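Local coordinates for alcohol dehydrogenase, zinc-containing (Streptococcus pneumoniae serotype 2, PDB 5YLN), which probably catalyses the NAD+-dependent oxidation of alcohols as a zinc-containing member of the alcohol dehydrogenase family, at residues I41-I49 with K331-A339; L319-I329 with K346-S354. All blocks are in the same frame, centred on the assembly; numbering follows the deposited sequence.

Contacts 1 and 2 lie about 13 Å apart, centre to centre, and touch each other. Strand 322-325 leads through a short 3-10 turn at 326-327 into helix 329-337, so the chain moves from the sheet pairing of contact 2 into the helix packing of contact 1 and then returns as strand 347-350. A332 shares in both: its CB lies 3.5 Å from F324 CD1, while I41 CG1 meets I349 CD1 at 3.8 Å. K346 NZ lies 2.8 Å from I41 O, a probable hydrogen bond, and also forms a salt bridge with E65. The nearest side-chain atom of K346 is about 6 Å from the zinc ion, which C42 binds together with H64.

Contact 1: residues I41-I49 with K331-A339; sequences ICGTDLHII and KAYEVFSKA. With ZN (zinc ion), chain E.
I41 turns CG1 to the position anti to its own carbonyl carbon (chi1 -45°) and leaves CG2 anti to N, so one branch passes over the Y333 ring while the other fits between that ring and F336. F336 holds CG anti to its backbone N (chi1 -171°), which sends the phenyl ring out to the start of helix 43-50. I41 CD1 sits over a face of Y333, 3.9 Å from the ring centroid and close to the ring normal, a CH-pi contact. I41 CG2 is 3.6 Å from both Y333 CE2 and F336 CD2. The two methyls of L46 divide the same pair: CD2 approaches Y333 CD2 at 3.7 Å, and CD1 meets F336 CD2 at 3.6 Å. I49 CD1, one turn further on, comes obliquely to Y333 CE2. F336 also has I41 O over one face, CZ being the nearest ring atom, and G43 N at its edge.

The tyrosine hydroxyl lies beside D45 CB but makes its hydrogen bond with Q124. D45 OD2 takes C42 N at 3.0 Å in an almost straight bond, although the N-H comes from above the carboxylate plane, and also, weakly, Q124 NE2, while the side chain packs on H64. C42, at the N-cap, accepts T44 N on SG; with D45 taking C42 N, the two residues form a capping box, while the same sulfur holds the zinc ion at 2.5 Å. The axes of segments 43-49 and 331-337 cross at 104°, 10.8 Å apart at their closest. The arrangement belongs to the catalytic-zinc region of zinc-dependent alcohol dehydrogenases, where the metal-binding cysteine caps a helix packed on one from the chain's C-terminal part.

Contact 2: residues L319-I329 with K346-S354; sequences LVTHYFKLSEI and KVIIENDIS
H322-K325 and V347-E350 run parallel with their axes 4.6 Å apart, and their bonds alternate: H322 O takes I348 N, I348 O takes F324 N, F324 O takes E350 N and E350 O takes L326 N, each at 2.8 Å from O to N. Before the strands, K346 N reaches L319 O and T321 N reaches K346 O. F324 offers its ring edge to V347, with CE1 3.9 Å from V347 CB. I349 CG2 presses against L326 CA at 3.5 Å, and its CD1 meets I329 CD1 at 3.9 Å, close to A332 of helix 329-337. Past the strands D352 takes over: chi1 of 62° places its carboxylate between N and the carbonyl carbon, and OD2 receives S327 OG at 2.8 Å through its syn lone pair. OD1 accepts a weak bond from S327 N, while K325 crosses the carboxylate at about a right angle, its CD 3.2 Å from D352 OD2. N351 OD1 accepts I353 N, an Asx turn, and S354 N, while its ND2 donates to S354 OG. The opposite charges of K325 NZ and D352 OD2 stay 5.0 Å apart, so the carboxylate is probably steadied mainly by the serine, the lysine contributing at longer range.

Contact 1: residues I41-I49 with K331-A339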
ATOM      1  N   ILE A  41     -30.412   0.440  -0.587  1.00 30.34           N
ATOM      2  CA  ILE A  41     -29.820  -0.057   0.653  1.00 29.85           C
ATOM      3  C   ILE A  41     -28.392  -0.504   0.358  1.00 43.71           C
ATOM      4  O   ILE A  41     -28.120  -1.115  -0.683  1.00 37.82           O
ATOM      5  CB  ILE A  41     -30.617  -1.241   1.247  1.00 37.52           C
ATOM      6  CG1 ILE A  41     -32.130  -0.985   1.234  1.00 36.67           C
ATOM      7  CG2 ILE A  41     -30.165  -1.536   2.665  1.00 36.19           C
ATOM      8  CD1 ILE A  41     -32.929  -2.242   1.446  1.00 31.68           C
ATOM      9  N   CYS A  42     -27.492  -0.220   1.286  1.00 36.24           N
ATOM     10  CA  CYS A  42     -26.108  -0.655   1.242  1.00 31.43           C
ATOM     11  C   CYS A  42     -25.889  -1.744   2.283  1.00 35.03           C
ATOM     12  O   CYS A  42     -26.597  -1.805   3.291  1.00 29.72           O
ATOM     13  CB  CYS A  42     -25.176   0.526   1.512  1.00 32.09           C
ATOM     14  SG  CYS A  42     -23.452   0.061   1.642  1.00 37.18           S
ATOM     15  N   GLY A  43     -24.916  -2.621   2.039  1.00 36.73           N
ATOM     16  CA  GLY A  43     -24.582  -3.614   3.047  1.00 34.02           C
ATOM     17  C   GLY A  43     -24.298  -3.000   4.410  1.00 37.61           C
ATOM     18  O   GLY A  43     -24.665  -3.571   5.441  1.00 36.91           O
ATOM     19  N   THR A  44     -23.657  -1.820   4.433  1.00 38.68           N
ATOM     20  CA  THR A  44     -23.368  -1.135   5.693  1.00 36.45           C
ATOM     21  C   THR A  44     -24.644  -0.846   6.484  1.00 38.24           C
ATOM     22  O   THR A  44     -24.617  -0.850   7.715  1.00 40.14           O
ATOM     23  CB  THR A  44     -22.590   0.167   5.419  1.00 39.73           C
ATOM     24  OG1 THR A  44     -21.309  -0.121   4.833  1.00 41.49           O
ATOM     25  CG2 THR A  44     -22.381   0.963   6.695  1.00 41.61           C
ATOM     26  N   ASP A  45     -25.769  -0.599   5.798  1.00 38.63           N
ATOM     27  CA  ASP A  45     -27.028  -0.375   6.504  1.00 38.98           C
ATOM     28  C   ASP A  45     -27.441  -1.620   7.279  1.00 40.41           C
ATOM     29  O   ASP A  45     -27.920  -1.528   8.418  1.00 35.81           O
ATOM     30  CB  ASP A  45     -28.128   0.032   5.515  1.00 35.66           C
ATOM     31  CG  ASP A  45     -27.820   1.348   4.775  1.00 42.05           C
ATOM     32  OD1 ASP A  45     -27.150   2.240   5.349  1.00 39.92           O
ATOM     33  OD2 ASP A  45     -28.253   1.488   3.610  1.00 37.11           O
ATOM     34  N   LEU A  46     -27.285  -2.799   6.663  1.00 38.64           N
ATOM     35  CA  LEU A  46     -27.546  -4.052   7.372  1.00 35.08           C
ATOM     36  C   LEU A  46     -26.673  -4.162   8.614  1.00 31.85           C
ATOM     37  O   LEU A  46     -27.144  -4.549   9.687  1.00 35.56           O
ATOM     38  CB  LEU A  46     -27.299  -5.237   6.440  1.00 38.44           C
ATOM     39  CG  LEU A  46     -28.133  -5.196   5.161  1.00 38.03           C
ATOM     40  CD1 LEU A  46     -27.920  -6.448   4.343  1.00 33.17           C
ATOM     41  CD2 LEU A  46     -29.596  -5.009   5.541  1.00 32.59           C
ATOM     42  N   HIS A  47     -25.389  -3.825   8.477  1.00 37.87           N
ATOM     43  CA  HIS A  47     -24.472  -3.852   9.613  1.00 34.90           C
ATOM     44  C   HIS A  47     -24.918  -2.895  10.715  1.00 35.86           C
ATOM     45  O   HIS A  47     -24.832  -3.233  11.901  1.00 39.98           O
ATOM     46  CB  HIS A  47     -23.053  -3.495   9.157  1.00 30.82           C
ATOM     47  CG  HIS A  47     -22.380  -4.574   8.365  1.00 50.85           C
ATOM     48  ND1 HIS A  47     -22.050  -5.798   8.905  1.00 48.29           N
ATOM     49  CD2 HIS A  47     -21.956  -4.605   7.077  1.00 47.37           C
ATOM     50  CE1 HIS A  47     -21.469  -6.544   7.983  1.00 45.86           C
ATOM     51  NE2 HIS A  47     -21.397  -5.843   6.864  1.00 52.82           N
ATOM     52  N   ILE A  48     -25.370  -1.686  10.348  1.00 34.38           N
ATOM     53  CA  ILE A  48     -25.835  -0.737  11.360  1.00 37.01           C
ATOM     54  C   ILE A  48     -26.978  -1.339  12.170  1.00 32.49           C
ATOM     55  O   ILE A  48     -26.989  -1.276  13.403  1.00 40.95           O
ATOM     56  CB  ILE A  48     -26.262   0.595  10.719  1.00 31.34           C
ATOM     57  CG1 ILE A  48     -25.066   1.377  10.184  1.00 30.64           C
ATOM     58  CG2 ILE A  48     -27.055   1.443  11.731  1.00 31.80           C
ATOM     59  CD1 ILE A  48     -25.458   2.428   9.187  1.00 31.67           C
ATOM     60  N   ILE A  49     -27.961  -1.924  11.482  1.00 36.53           N
ATOM     61  CA  ILE A  49     -29.141  -2.470  12.156  1.00 33.47           C
ATOM     62  C   ILE A  49     -28.751  -3.611  13.082  1.00 45.77           C
ATOM     63  O   ILE A  49     -29.324  -3.772  14.167  1.00 34.64           O
ATOM     64  CB  ILE A  49     -30.184  -2.919  11.120  1.00 33.56           C
ATOM     65  CG1 ILE A  49     -30.765  -1.694  10.403  1.00 46.13           C
ATOM     66  CG2 ILE A  49     -31.288  -3.763  11.773  1.00 34.42           C
ATOM     67  CD1 ILE A  49     -31.600  -2.043   9.191  1.00 41.32           C
ATOM     68  N   LYS A 331     -40.124  -4.339   3.503  1.00 37.98           N
ATOM     69  CA  LYS A 331     -39.983  -5.449   2.563  1.00 40.32           C
ATOM     70  C   LYS A 331     -38.669  -5.369   1.800  1.00 37.64           C
ATOM     71  O   LYS A 331     -38.063  -6.402   1.494  1.00 38.68           O
ATOM     72  CB  LYS A 331     -41.138  -5.468   1.566  1.00 41.75           C
ATOM     73  CG  LYS A 331     -42.467  -5.955   2.098  1.00 38.95           C
ATOM     74  CD  LYS A 331     -43.535  -5.618   1.077  1.00 47.87           C
ATOM     75  CE  LYS A 331     -44.933  -5.968   1.564  1.00 53.76           C
ATOM     76  NZ  LYS A 331     -45.258  -7.383   1.262  1.00 55.70           N
ATOM     77  N   ALA A 332     -38.237  -4.153   1.447  1.00 36.18           N
ATOM     78  CA  ALA A 332     -36.996  -3.996   0.688  1.00 38.18           C
ATOM     79  C   ALA A 332     -35.802  -4.523   1.479  1.00 38.23           C
ATOM     80  O   ALA A 332     -34.936  -5.219   0.938  1.00 42.47           O
ATOM     81  CB  ALA A 332     -36.782  -2.525   0.306  1.00 33.47           C
ATOM     82  N   TYR A 333     -35.741  -4.190   2.767  1.00 40.25           N
ATOM     83  CA  TYR A 333     -34.705  -4.728   3.643  1.00 34.50           C
ATOM     84  C   TYR A 333     -34.776  -6.247   3.748  1.00 37.25           C
ATOM     85  O   TYR A 333     -33.739  -6.922   3.782  1.00 37.75           O
ATOM     86  CB  TYR A 333     -34.833  -4.102   5.026  1.00 34.96           C
ATOM     87  CG  TYR A 333     -33.968  -2.881   5.171  1.00 36.82           C
ATOM     88  CD1 TYR A 333     -34.427  -1.628   4.772  1.00 32.96           C
ATOM     89  CD2 TYR A 333     -32.689  -2.979   5.703  1.00 32.80           C
ATOM     90  CE1 TYR A 333     -33.633  -0.503   4.898  1.00 32.42           C
ATOM     91  CE2 TYR A 333     -31.880  -1.855   5.833  1.00 32.26           C
ATOM     92  CZ  TYR A 333     -32.363  -0.623   5.435  1.00 32.07           C
ATOM     93  OH  TYR A 333     -31.578   0.495   5.566  1.00 31.59           O
ATOM     94  N   GLU A 334     -35.985  -6.807   3.824  1.00 37.53           N
ATOM     95  CA  GLU A 334     -36.119  -8.259   3.897  1.00 38.61           C
ATOM     96  C   GLU A 334     -35.495  -8.939   2.682  1.00 43.33           C
ATOM     97  O   GLU A 334     -34.838  -9.978   2.816  1.00 41.03           O
ATOM     98  CB  GLU A 334     -37.595  -8.650   4.013  1.00 36.10           C
ATOM     99  CG  GLU A 334     -37.828 -10.145   3.881  1.00 67.33           C
ATOM    100  CD  GLU A 334     -37.247 -10.948   5.045  1.00 71.53           C
ATOM    101  OE1 GLU A 334     -37.064 -10.381   6.152  1.00 64.19           O
ATOM    102  OE2 GLU A 334     -36.979 -12.153   4.842  1.00 79.90           O
ATOM    103  N   VAL A 335     -35.692  -8.365   1.489  1.00 43.51           N
ATOM    104  CA  VAL A 335     -35.178  -8.973   0.262  1.00 42.89           C
ATOM    105  C   VAL A 335     -33.664  -8.823   0.189  1.00 44.61           C
ATOM    106  O   VAL A 335     -32.941  -9.769  -0.145  1.00 50.95           O
ATOM    107  CB  VAL A 335     -35.858  -8.337  -0.964  1.00 43.22           C
ATOM    108  CG1 VAL A 335     -35.056  -8.624  -2.230  1.00 35.18           C
ATOM    109  CG2 VAL A 335     -37.335  -8.809  -1.098  1.00 41.81           C
ATOM    110  N   PHE A 336     -33.168  -7.624   0.500  1.00 37.18           N
ATOM    111  CA  PHE A 336     -31.737  -7.353   0.438  1.00 37.38           C
ATOM    112  C   PHE A 336     -30.948  -8.201   1.437  1.00 36.70           C
ATOM    113  O   PHE A 336     -29.916  -8.784   1.088  1.00 38.05           O
ATOM    114  CB  PHE A 336     -31.490  -5.865   0.680  1.00 44.82           C
ATOM    115  CG  PHE A 336     -30.076  -5.434   0.433  1.00 31.22           C
ATOM    116  CD1 PHE A 336     -29.510  -5.561  -0.831  1.00 30.81           C
ATOM    117  CD2 PHE A 336     -29.331  -4.874   1.450  1.00 31.00           C
ATOM    118  CE1 PHE A 336     -28.205  -5.165  -1.066  1.00 34.53           C
ATOM    119  CE2 PHE A 336     -28.022  -4.437   1.211  1.00 37.85           C
ATOM    120  CZ  PHE A 336     -27.462  -4.589  -0.048  1.00 38.27           C
ATOM    121  N   SER A 337     -31.416  -8.282   2.687  1.00 35.47           N
ATOM    122  CA  SER A 337     -30.715  -9.075   3.696  1.00 42.77           C
ATOM    123  C   SER A 337     -30.729 -10.573   3.402  1.00 45.01           C
ATOM    124  O   SER A 337     -29.955 -11.309   4.017  1.00 51.11           O
ATOM    125  CB  SER A 337     -31.314  -8.834   5.088  1.00 37.89           C
ATOM    126  OG  SER A 337     -32.564  -9.487   5.226  1.00 50.73           O
ATOM    127  N   LYS A 338     -31.593 -11.041   2.505  1.00 41.46           N
ATOM    128  CA  LYS A 338     -31.651 -12.429   2.061  1.00 41.02           C
ATOM    129  C   LYS A 338     -31.414 -12.512   0.555  1.00 41.36           C
ATOM    130  O   LYS A 338     -32.047 -13.303  -0.154  1.00 47.07           O
ATOM    131  CB  LYS A 338     -32.992 -13.062   2.421  1.00 40.46           C
ATOM    132  CG  LYS A 338     -33.326 -13.017   3.893  1.00 51.33           C
ATOM    133  CD  LYS A 338     -32.916 -14.312   4.578  1.00 60.97           C
ATOM    134  CE  LYS A 338     -34.045 -14.850   5.457  1.00 61.26           C
ATOM    135  NZ  LYS A 338     -34.363 -13.879   6.536  1.00 60.94           N
ATOM    136  N   ALA A 339     -30.480 -11.688   0.073  1.00 39.78           N
ATOM    137  CA  ALA A 339     -30.276 -11.476  -1.356  1.00 37.81           C
ATOM    138  C   ALA A 339     -30.120 -12.788  -2.116  1.00 44.44           C
ATOM    139  O   ALA A 339     -30.677 -12.944  -3.210  1.00 48.43           O
ATOM    140  CB  ALA A 339     -29.059 -10.574  -1.559  1.00 32.23           C
TER
HETATM  141 ZN    ZN E 401     -22.555   2.412   1.411  1.00 47.25          ZN

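Contact 2: residues L319-I329 with K346-S354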
ATOM      1  N   LEU A 319     -26.913  -3.493 -11.886  1.00 30.78           N
ATOM      2  CA  LEU A 319     -26.805  -3.765 -10.457  1.00 37.06           C
ATOM      3  C   LEU A 319     -28.161  -3.786  -9.755  1.00 36.67           C
ATOM      4  O   LEU A 319     -28.244  -4.247  -8.612  1.00 34.61           O
ATOM      5  CB  LEU A 319     -25.905  -2.722  -9.793  1.00 28.65           C
ATOM      6  CG  LEU A 319     -24.425  -2.910 -10.173  1.00 34.32           C
ATOM      7  CD1 LEU A 319     -23.599  -1.679  -9.841  1.00 38.07           C
ATOM      8  CD2 LEU A 319     -23.827  -4.143  -9.502  1.00 34.83           C
ATOM      9  N   VAL A 320     -29.219  -3.287 -10.389  1.00 36.57           N
ATOM     10  CA  VAL A 320     -30.516  -3.154  -9.729  1.00 41.08           C
ATOM     11  C   VAL A 320     -31.419  -4.291 -10.183  1.00 44.13           C
ATOM     12  O   VAL A 320     -31.653  -4.470 -11.384  1.00 36.55           O
ATOM     13  CB  VAL A 320     -31.162  -1.787 -10.006  1.00 33.90           C
ATOM     14  CG1 VAL A 320     -32.604  -1.765  -9.446  1.00 30.15           C
ATOM     15  CG2 VAL A 320     -30.312  -0.679  -9.381  1.00 29.27           C
ATOM     16  N   THR A 321     -31.948  -5.045  -9.215  1.00 44.66           N
ATOM     17  CA  THR A 321     -32.705  -6.256  -9.489  1.00 42.33           C
ATOM     18  C   THR A 321     -34.123  -6.251  -8.935  1.00 43.71           C
ATOM     19  O   THR A 321     -34.948  -7.019  -9.428  1.00 38.69           O
ATOM     20  CB  THR A 321     -31.970  -7.484  -8.921  1.00 45.33           C
ATOM     21  OG1 THR A 321     -31.773  -7.300  -7.515  1.00 45.65           O
ATOM     22  CG2 THR A 321     -30.591  -7.668  -9.602  1.00 37.78           C
ATOM     23  N   HIS A 322     -34.423  -5.432  -7.925  1.00 41.66           N
ATOM     24  CA  HIS A 322     -35.745  -5.397  -7.318  1.00 41.68           C
ATOM     25  C   HIS A 322     -36.156  -3.961  -7.025  1.00 46.32           C
ATOM     26  O   HIS A 322     -35.327  -3.115  -6.675  1.00 36.33           O
ATOM     27  CB  HIS A 322     -35.780  -6.208  -6.030  1.00 41.25           C
ATOM     28  CG  HIS A 322     -35.665  -7.683  -6.248  1.00 44.80           C
ATOM     29  ND1 HIS A 322     -34.468  -8.306  -6.531  1.00 40.27           N
ATOM     30  CD2 HIS A 322     -36.601  -8.658  -6.225  1.00 37.08           C
ATOM     31  CE1 HIS A 322     -34.674  -9.606  -6.662  1.00 33.48           C
ATOM     32  NE2 HIS A 322     -35.959  -9.843  -6.487  1.00 44.04           N
ATOM     33  N   TYR A 323     -37.458  -3.709  -7.139  1.00 43.55           N
ATOM     34  CA  TYR A 323     -38.021  -2.369  -7.042  1.00 43.24           C
ATOM     35  C   TYR A 323     -39.024  -2.358  -5.895  1.00 42.83           C
ATOM     36  O   TYR A 323     -39.799  -3.305  -5.745  1.00 33.91           O
ATOM     37  CB  TYR A 323     -38.674  -1.966  -8.375  1.00 45.86           C
ATOM     38  CG  TYR A 323     -37.709  -2.041  -9.563  1.00 55.87           C
ATOM     39  CD1 TYR A 323     -37.285  -3.270 -10.080  1.00 56.08           C
ATOM     40  CD2 TYR A 323     -37.218  -0.887 -10.164  1.00 60.69           C
ATOM     41  CE1 TYR A 323     -36.391  -3.334 -11.142  1.00 55.32           C
ATOM     42  CE2 TYR A 323     -36.316  -0.945 -11.223  1.00 57.38           C
ATOM     43  CZ  TYR A 323     -35.916  -2.170 -11.706  1.00 60.02           C
ATOM     44  OH  TYR A 323     -35.035  -2.225 -12.762  1.00 76.14           O
ATOM     45  N   PHE A 324     -38.973  -1.326  -5.051  1.00 42.81           N
ATOM     46  CA  PHE A 324     -39.929  -1.183  -3.960  1.00 37.79           C
ATOM     47  C   PHE A 324     -40.339   0.277  -3.816  1.00 35.84           C
ATOM     48  O   PHE A 324     -39.635   1.202  -4.241  1.00 40.76           O
ATOM     49  CB  PHE A 324     -39.383  -1.667  -2.595  1.00 39.06           C
ATOM     50  CG  PHE A 324     -38.908  -3.095  -2.589  1.00 39.76           C
ATOM     51  CD1 PHE A 324     -37.603  -3.402  -2.954  1.00 35.21           C
ATOM     52  CD2 PHE A 324     -39.759  -4.136  -2.199  1.00 40.32           C
ATOM     53  CE1 PHE A 324     -37.152  -4.712  -2.945  1.00 34.25           C
ATOM     54  CE2 PHE A 324     -39.311  -5.462  -2.186  1.00 34.69           C
ATOM     55  CZ  PHE A 324     -37.994  -5.738  -2.570  1.00 34.07           C
ATOM     56  N   LYS A 325     -41.484   0.459  -3.176  1.00 38.58           N
ATOM     57  CA  LYS A 325     -41.973   1.752  -2.741  1.00 38.24           C
ATOM     58  C   LYS A 325     -41.369   2.072  -1.385  1.00 35.57           C
ATOM     59  O   LYS A 325     -41.091   1.174  -0.585  1.00 38.67           O
ATOM     60  CB  LYS A 325     -43.509   1.749  -2.656  1.00 43.03           C
ATOM     61  CG  LYS A 325     -44.231   1.613  -4.008  1.00 46.97           C
ATOM     62  CD  LYS A 325     -45.762   1.607  -3.857  1.00 47.83           C
ATOM     63  CE  LYS A 325     -46.437   1.393  -5.226  1.00 52.29           C
ATOM     64  NZ  LYS A 325     -47.932   1.167  -5.165  1.00 52.99           N
ATOM     65  N   LEU A 326     -41.168   3.369  -1.131  1.00 37.92           N
ATOM     66  CA  LEU A 326     -40.631   3.800   0.160  1.00 41.47           C
ATOM     67  C   LEU A 326     -41.487   3.284   1.317  1.00 36.16           C
ATOM     68  O   LEU A 326     -40.954   2.812   2.329  1.00 41.08           O
ATOM     69  CB  LEU A 326     -40.502   5.332   0.191  1.00 37.00           C
ATOM     70  CG  LEU A 326     -40.046   6.067   1.461  1.00 40.13           C
ATOM     71  CD1 LEU A 326     -38.806   5.422   2.092  1.00 39.78           C
ATOM     72  CD2 LEU A 326     -39.777   7.549   1.152  1.00 38.09           C
ATOM     73  N   SER A 327     -42.812   3.329   1.174  1.00 35.39           N
ATOM     74  CA  SER A 327     -43.681   2.840   2.239  1.00 46.16           C
ATOM     75  C   SER A 327     -43.534   1.343   2.451  1.00 47.38           C
ATOM     76  O   SER A 327     -43.987   0.823   3.475  1.00 43.33           O
ATOM     77  CB  SER A 327     -45.135   3.167   1.926  1.00 36.89           C
ATOM     78  OG  SER A 327     -45.451   2.699   0.635  1.00 36.86           O
ATOM     79  N   GLU A 328     -42.920   0.635   1.505  1.00 48.54           N
ATOM     80  CA  GLU A 328     -42.646  -0.783   1.668  1.00 49.86           C
ATOM     81  C   GLU A 328     -41.159  -1.034   1.923  1.00 44.45           C
ATOM     82  O   GLU A 328     -40.638  -2.097   1.583  1.00 41.44           O
ATOM     83  CB  GLU A 328     -43.133  -1.566   0.448  1.00 55.33           C
ATOM     84  CG  GLU A 328     -44.634  -1.398   0.122  1.00 65.73           C
ATOM     85  CD  GLU A 328     -45.577  -2.134   1.099  1.00 79.34           C
ATOM     86  OE1 GLU A 328     -45.083  -2.759   2.064  1.00 83.07           O
ATOM     87  OE2 GLU A 328     -46.819  -2.090   0.903  1.00 77.32           O
ATOM     88  N   ILE A 329     -40.469  -0.063   2.531  1.00 35.62           N
ATOM     89  CA  ILE A 329     -39.034  -0.200   2.755  1.00 39.91           C
ATOM     90  C   ILE A 329     -38.709  -1.404   3.642  1.00 41.30           C
ATOM     91  O   ILE A 329     -37.669  -2.046   3.451  1.00 40.60           O
ATOM     92  CB  ILE A 329     -38.462   1.108   3.332  1.00 38.38           C
ATOM     93  CG1 ILE A 329     -36.950   1.010   3.432  1.00 33.24           C
ATOM     94  CG2 ILE A 329     -39.091   1.401   4.696  1.00 37.78           C
ATOM     95  CD1 ILE A 329     -36.216   2.316   3.198  1.00 35.65           C
ATOM     96  N   LYS A 346     -28.691  -5.329  -5.814  1.00 29.74           N
ATOM     97  CA  LYS A 346     -29.142  -4.009  -5.321  1.00 34.27           C
ATOM     98  C   LYS A 346     -30.639  -3.775  -5.558  1.00 39.81           C
ATOM     99  O   LYS A 346     -31.177  -4.135  -6.607  1.00 40.74           O
ATOM    100  CB  LYS A 346     -28.386  -2.852  -5.984  1.00 32.84           C
ATOM    101  CG  LYS A 346     -26.943  -2.637  -5.523  1.00 31.52           C
ATOM    102  CD  LYS A 346     -26.900  -2.246  -4.061  1.00 31.92           C
ATOM    103  CE  LYS A 346     -25.946  -1.140  -3.809  1.00 34.42           C
ATOM    104  NZ  LYS A 346     -26.338  -0.222  -2.695  1.00 28.10           N
ATOM    105  N   VAL A 347     -31.307  -3.132  -4.596  1.00 38.18           N
ATOM    106  CA  VAL A 347     -32.715  -2.791  -4.738  1.00 41.91           C
ATOM    107  C   VAL A 347     -32.822  -1.295  -4.981  1.00 40.48           C
ATOM    108  O   VAL A 347     -31.951  -0.512  -4.594  1.00 40.67           O
ATOM    109  CB  VAL A 347     -33.562  -3.209  -3.506  1.00 42.52           C
ATOM    110  CG1 VAL A 347     -33.183  -4.603  -3.035  1.00 31.57           C
ATOM    111  CG2 VAL A 347     -33.447  -2.187  -2.373  1.00 36.41           C
ATOM    112  N   ILE A 348     -33.907  -0.891  -5.632  1.00 33.07           N
ATOM    113  CA  ILE A 348     -34.216   0.525  -5.776  1.00 43.91           C
ATOM    114  C   ILE A 348     -35.535   0.801  -5.064  1.00 40.72           C
ATOM    115  O   ILE A 348     -36.489   0.018  -5.157  1.00 31.67           O
ATOM    116  CB  ILE A 348     -34.243   0.973  -7.256  1.00 48.65           C
ATOM    117  CG1 ILE A 348     -34.239   2.489  -7.363  1.00 51.92           C
ATOM    118  CG2 ILE A 348     -35.447   0.481  -7.942  1.00 51.21           C
ATOM    119  CD1 ILE A 348     -32.886   3.051  -7.638  1.00 48.54           C
ATOM    120  N   ILE A 349     -35.565   1.896  -4.311  1.00 36.41           N
ATOM    121  CA  ILE A 349     -36.707   2.276  -3.494  1.00 34.63           C
ATOM    122  C   ILE A 349     -37.176   3.646  -3.961  1.00 31.57           C
ATOM    123  O   ILE A 349     -36.400   4.605  -3.928  1.00 34.86           O
ATOM    124  CB  ILE A 349     -36.350   2.296  -2.000  1.00 37.67           C
ATOM    125  CG1 ILE A 349     -35.841   0.919  -1.552  1.00 36.87           C
ATOM    126  CG2 ILE A 349     -37.575   2.694  -1.183  1.00 43.85           C
ATOM    127  CD1 ILE A 349     -34.993   0.968  -0.302  1.00 39.63           C
ATOM    128  N   GLU A 350     -38.441   3.740  -4.375  1.00 32.12           N
ATOM    129  CA  GLU A 350     -38.995   4.950  -4.973  1.00 39.64           C
ATOM    130  C   GLU A 350     -39.953   5.634  -4.008  1.00 33.14           C
ATOM    131  O   GLU A 350     -40.812   4.977  -3.415  1.00 34.14           O
ATOM    132  CB  GLU A 350     -39.723   4.636  -6.282  1.00 45.09           C
ATOM    133  CG  GLU A 350     -40.051   5.883  -7.073  1.00 51.43           C
ATOM    134  CD  GLU A 350     -40.751   5.578  -8.374  1.00 63.41           C
ATOM    135  OE1 GLU A 350     -41.058   4.394  -8.634  1.00 69.08           O
ATOM    136  OE2 GLU A 350     -40.993   6.533  -9.137  1.00 68.60           O
ATOM    137  N   ASN A 351     -39.823   6.952  -3.884  1.00 35.03           N
ATOM    138  CA  ASN A 351     -40.628   7.746  -2.954  1.00 37.11           C
ATOM    139  C   ASN A 351     -42.046   7.874  -3.512  1.00 43.87           C
ATOM    140  O   ASN A 351     -42.337   8.745  -4.337  1.00 39.64           O
ATOM    141  CB  ASN A 351     -39.995   9.113  -2.721  1.00 35.74           C
ATOM    142  CG  ASN A 351     -40.772   9.966  -1.718  1.00 33.31           C
ATOM    143  OD1 ASN A 351     -41.879   9.600  -1.287  1.00 33.99           O
ATOM    144  ND2 ASN A 351     -40.206  11.100  -1.353  1.00 33.07           N
ATOM    145  N   ASP A 352     -42.938   7.010  -3.038  1.00 37.68           N
ATOM    146  CA  ASP A 352     -44.341   7.025  -3.420  1.00 35.14           C
ATOM    147  C   ASP A 352     -45.186   7.867  -2.474  1.00 48.04           C
ATOM    148  O   ASP A 352     -46.411   7.850  -2.587  1.00 36.47           O
ATOM    149  CB  ASP A 352     -44.900   5.594  -3.462  1.00 41.75           C
ATOM    150  CG  ASP A 352     -44.853   4.901  -2.091  1.00 41.13           C
ATOM    151  OD1 ASP A 352     -43.910   5.197  -1.320  1.00 42.08           O
ATOM    152  OD2 ASP A 352     -45.745   4.062  -1.785  1.00 45.52           O
ATOM    153  N   ILE A 353     -44.568   8.591  -1.545  1.00 48.94           N
ATOM    154  CA  ILE A 353     -45.291   9.293  -0.489  1.00 45.24           C
ATOM    155  C   ILE A 353     -45.348  10.791  -0.747  1.00 41.76           C
ATOM    156  O   ILE A 353     -46.404  11.402  -0.600  1.00 44.34           O
ATOM    157  CB  ILE A 353     -44.662   8.989   0.894  1.00 47.48           C
ATOM    158  CG1 ILE A 353     -44.722   7.485   1.202  1.00 46.02           C
ATOM    159  CG2 ILE A 353     -45.379   9.787   2.004  1.00 39.26           C
ATOM    160  CD1 ILE A 353     -44.005   7.062   2.481  1.00 36.98           C
ATOM    161  N   SER A 354     -44.233  11.390  -1.152  1.00 36.42           N
ATOM    162  CA  SER A 354     -44.137  12.839  -1.202  1.00 40.21           C
ATOM    163  C   SER A 354     -44.864  13.414  -2.420  1.00 47.33           C
ATOM    164  O   SER A 354     -44.901  12.808  -3.494  1.00 51.06           O
ATOM    165  CB  SER A 354     -42.673  13.273  -1.228  1.00 41.49           C
ATOM    166  OG  SER A 354     -41.946  12.794  -0.102  1.00 46.86           O
TER